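CAMK/CAMK2 protein kinase (Salpingoeca rosetta, PDB 5IG1) probably phosphorylates serine and threonine residues of proteins using ATP, as a calmodulin-binding CaMKII-type kinase, of which this chain is the kinase-domain portion. Local coordinates at residues H77-R82 against P157-D162. Residues are numbered along the deposited sequence; the frame is centred on the assembly and turned at random.
Sequences HIVSMR and PVKITD
H77 grips strand 158-160 twice, once through its ring and once through its backbone. Its ND1 donates to V158 O at 2.9 Å, a bent bond in which the carbonyl oxygen lies at the ring edge, somewhat tilted from the ring plane. CG sits beside the backbone N and anti to the carbonyl carbon (chi1 -59°), which turns the imidazole toward the P157 end of strand 158-160; there CE1 also meets P157 CB at 3.8 Å. From the main chain, H77 O accepts the amide of I160 at 2.8 Å, the donor standing above the carbonyl plane. I160 returns a bond: its O takes V79 N at 3.0 Å, nearly straight at 168°. These two backbone bonds embrace I78 and make a single parallel beta bridge between I78 and I160, whose side chains run alongside each other in the same direction, with their CG1 atoms 3.9 Å apart. V79 CG2 packs against K159 CB at 3.7 Å, the two side chains roughly perpendicular, and also touches T161 CB.

In the bilobal protein kinase fold, residues 77-80 belong to the αC-β4 loop, between helix 57-72 and strand 81-86; here this N-lobe loop docks on a C-lobe strand ending just before the DFG motif, D162-F163-G164. The buried K159 chain, bent at chi4 (-85°), runs past H77 and brings NZ to E76 O and into a salt bridge with E96. The same E96 carboxylate receives S80 N. Helix 115-134 packs against the same loop: A128 and C132 touch I78, and Q124 and S127 meet H77; Q124 OE1 also holds V158 N. Strand 147-149 flanks strand 158-160, K159 pairing with L148.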
ATOM      1  N   HIS A  77      -6.265  -2.626   9.826  1.00 46.33           N
ATOM      2  CA  HIS A  77      -5.409  -1.799   8.985  1.00 45.49           C
ATOM      3  C   HIS A  77      -5.458  -2.208   7.521  1.00 41.87           C
ATOM      4  O   HIS A  77      -4.514  -1.940   6.765  1.00 48.98           O
ATOM      5  CB  HIS A  77      -3.984  -1.824   9.526  1.00 50.19           C
ATOM      6  CG  HIS A  77      -3.898  -1.336  10.935  1.00 49.18           C
ATOM      7  ND1 HIS A  77      -4.209  -0.041  11.287  1.00 40.49           N
ATOM      8  CD2 HIS A  77      -3.605  -1.981  12.087  1.00 58.40           C
ATOM      9  CE1 HIS A  77      -4.075   0.101  12.592  1.00 51.40           C
ATOM     10  NE2 HIS A  77      -3.710  -1.062  13.102  1.00 65.03           N
ATOM     11  N   ILE A  78      -6.545  -2.855   7.116  1.00 44.89           N
ATOM     12  CA  ILE A  78      -6.852  -3.135   5.722  1.00 44.74           C
ATOM     13  C   ILE A  78      -8.227  -2.549   5.453  1.00 39.07           C
ATOM     14  O   ILE A  78      -9.187  -2.876   6.161  1.00 66.81           O
ATOM     15  CB  ILE A  78      -6.843  -4.640   5.424  1.00 40.59           C
ATOM     16  CG1 ILE A  78      -5.465  -5.237   5.688  1.00 39.79           C
ATOM     17  CG2 ILE A  78      -7.267  -4.897   3.991  1.00 31.86           C
ATOM     18  CD1 ILE A  78      -5.452  -6.726   5.547  1.00 41.32           C
ATOM     19  N   VAL A  79      -8.320  -1.680   4.445  1.00 48.30           N
ATOM     20  CA  VAL A  79      -9.598  -1.109   4.034  1.00 45.25           C
ATOM     21  C   VAL A  79     -10.569  -2.233   3.704  1.00 43.83           C
ATOM     22  O   VAL A  79     -10.400  -2.940   2.707  1.00 51.41           O
ATOM     23  CB  VAL A  79      -9.437  -0.165   2.834  1.00 37.37           C
ATOM     24  CG1 VAL A  79     -10.806   0.269   2.339  1.00 43.86           C
ATOM     25  CG2 VAL A  79      -8.597   1.044   3.216  1.00 33.36           C
ATOM     26  N   SER A  80     -11.595  -2.397   4.536  1.00 45.43           N
ATOM     27  CA  SER A  80     -12.486  -3.540   4.429  1.00 51.95           C
ATOM     28  C   SER A  80     -13.465  -3.353   3.280  1.00 63.07           C
ATOM     29  O   SER A  80     -14.138  -2.321   3.185  1.00 56.10           O
ATOM     30  CB  SER A  80     -13.251  -3.753   5.737  1.00 72.52           C
ATOM     31  OG  SER A  80     -12.434  -4.384   6.710  1.00 96.71           O
ATOM     32  N   MET A  81     -13.549  -4.362   2.416  1.00 60.26           N
ATOM     33  CA  MET A  81     -14.585  -4.411   1.393  1.00 51.38           C
ATOM     34  C   MET A  81     -15.876  -4.909   2.029  1.00 52.11           C
ATOM     35  O   MET A  81     -15.968  -6.071   2.441  1.00 55.37           O
ATOM     36  CB  MET A  81     -14.171  -5.311   0.237  1.00 49.85           C
ATOM     37  CG  MET A  81     -15.140  -5.257  -0.922  1.00 52.70           C
ATOM     38  SD  MET A  81     -14.672  -6.354  -2.258  1.00 64.54           S
ATOM     39  CE  MET A  81     -14.938  -7.936  -1.463  1.00 72.63           C
ATOM     40  N   ARG A  82     -16.871  -4.026   2.117  1.00 46.30           N
ATOM     41  CA  ARG A  82     -18.168  -4.402   2.665  1.00 50.69           C
ATOM     42  C   ARG A  82     -18.850  -5.456   1.798  1.00 60.63           C
ATOM     43  O   ARG A  82     -19.246  -6.522   2.282  1.00 78.97           O
ATOM     44  CB  ARG A  82     -19.050  -3.161   2.795  1.00 41.39           C
ATOM     45  CG  ARG A  82     -18.467  -2.073   3.662  1.00 40.80           C
ATOM     46  CD  ARG A  82     -18.091  -2.598   5.044  1.00 52.63           C
ATOM     47  NE  ARG A  82     -17.762  -1.502   5.950  1.00 68.92           N
ATOM     48  CZ  ARG A  82     -17.016  -1.628   7.040  1.00 66.85           C
ATOM     49  NH1 ARG A  82     -16.502  -2.805   7.360  1.00 68.83           N
ATOM     50  NH2 ARG A  82     -16.776  -0.573   7.801  1.00 71.87           N
ATOM     51  N   PRO A 157      -5.881   5.560  12.046  1.00 56.09           N
ATOM     52  CA  PRO A 157      -5.123   4.363  11.675  1.00 48.43           C
ATOM     53  C   PRO A 157      -4.731   4.365  10.206  1.00 46.98           C
ATOM     54  O   PRO A 157      -5.475   4.828   9.336  1.00 52.75           O
ATOM     55  CB  PRO A 157      -6.097   3.222  11.989  1.00 47.36           C
ATOM     56  CG  PRO A 157      -7.438   3.841  11.820  1.00 47.71           C
ATOM     57  CD  PRO A 157      -7.300   5.258  12.297  1.00 44.61           C
ATOM     58  N   VAL A 158      -3.540   3.844   9.940  1.00 44.89           N
ATOM     59  CA  VAL A 158      -3.109   3.588   8.573  1.00 39.18           C
ATOM     60  C   VAL A 158      -3.768   2.305   8.091  1.00 47.72           C
ATOM     61  O   VAL A 158      -3.788   1.295   8.804  1.00 50.09           O
ATOM     62  CB  VAL A 158      -1.579   3.491   8.492  1.00 38.31           C
ATOM     63  CG1 VAL A 158      -1.146   3.126   7.082  1.00 30.41           C
ATOM     64  CG2 VAL A 158      -0.946   4.801   8.930  1.00 41.75           C
ATOM     65  N   LYS A 159      -4.316   2.345   6.881  1.00 43.92           N
ATOM     66  CA  LYS A 159      -4.967   1.200   6.266  1.00 29.86           C
ATOM     67  C   LYS A 159      -4.395   1.001   4.874  1.00 45.57           C
ATOM     68  O   LYS A 159      -4.311   1.960   4.100  1.00 54.32           O
ATOM     69  CB  LYS A 159      -6.479   1.406   6.187  1.00 42.75           C
ATOM     70  CG  LYS A 159      -7.186   1.380   7.533  1.00 42.50           C
ATOM     71  CD  LYS A 159      -8.634   1.793   7.374  1.00 38.49           C
ATOM     72  CE  LYS A 159      -9.371   1.733   8.693  1.00 45.98           C
ATOM     73  NZ  LYS A 159      -9.880   0.365   8.976  1.00 63.04           N
ATOM     74  N   ILE A 160      -3.992  -0.234   4.553  1.00 41.89           N
ATOM     75  CA  ILE A 160      -3.520  -0.541   3.210  1.00 34.47           C
ATOM     76  C   ILE A 160      -4.722  -0.914   2.356  1.00 35.20           C
ATOM     77  O   ILE A 160      -5.780  -1.292   2.865  1.00 48.92           O
ATOM     78  CB  ILE A 160      -2.455  -1.653   3.202  1.00 31.43           C
ATOM     79  CG1 ILE A 160      -3.071  -2.999   3.555  1.00 52.59           C
ATOM     80  CG2 ILE A 160      -1.342  -1.321   4.190  1.00 42.54           C
ATOM     81  CD1 ILE A 160      -2.055  -4.132   3.550  1.00 56.70           C
ATOM     82  N   THR A 161      -4.567  -0.799   1.040  1.00 45.32           N
ATOM     83  CA  THR A 161      -5.708  -0.946   0.141  1.00 38.53           C
ATOM     84  C   THR A 161      -5.209  -1.318  -1.254  1.00 37.60           C
ATOM     85  O   THR A 161      -4.019  -1.566  -1.467  1.00 39.80           O
ATOM     86  CB  THR A 161      -6.538   0.338   0.120  1.00 47.30           C
ATOM     87  OG1 THR A 161      -7.676   0.163  -0.732  1.00 73.03           O
ATOM     88  CG2 THR A 161      -5.698   1.498  -0.394  1.00 38.03           C
ATOM     89  N   ASP A 162      -6.146  -1.359  -2.204  1.00 60.04           N
ATOM     90  CA  ASP A 162      -5.892  -1.737  -3.593  1.00 65.90           C
ATOM     91  C   ASP A 162      -5.197  -3.094  -3.707  1.00 45.95           C
ATOM     92  O   ASP A 162      -3.976  -3.167  -3.877  1.00 57.79           O
ATOM     93  CB  ASP A 162      -5.079  -0.651  -4.300  1.00 93.31           C
ATOM     94  CG  ASP A 162      -4.926  -0.916  -5.783  1.00116.57           C
ATOM     95  OD1 ASP A 162      -5.698  -1.745  -6.317  1.00103.42           O
ATOM     96  OD2 ASP A 162      -4.039  -0.300  -6.416  1.00138.12           O
TER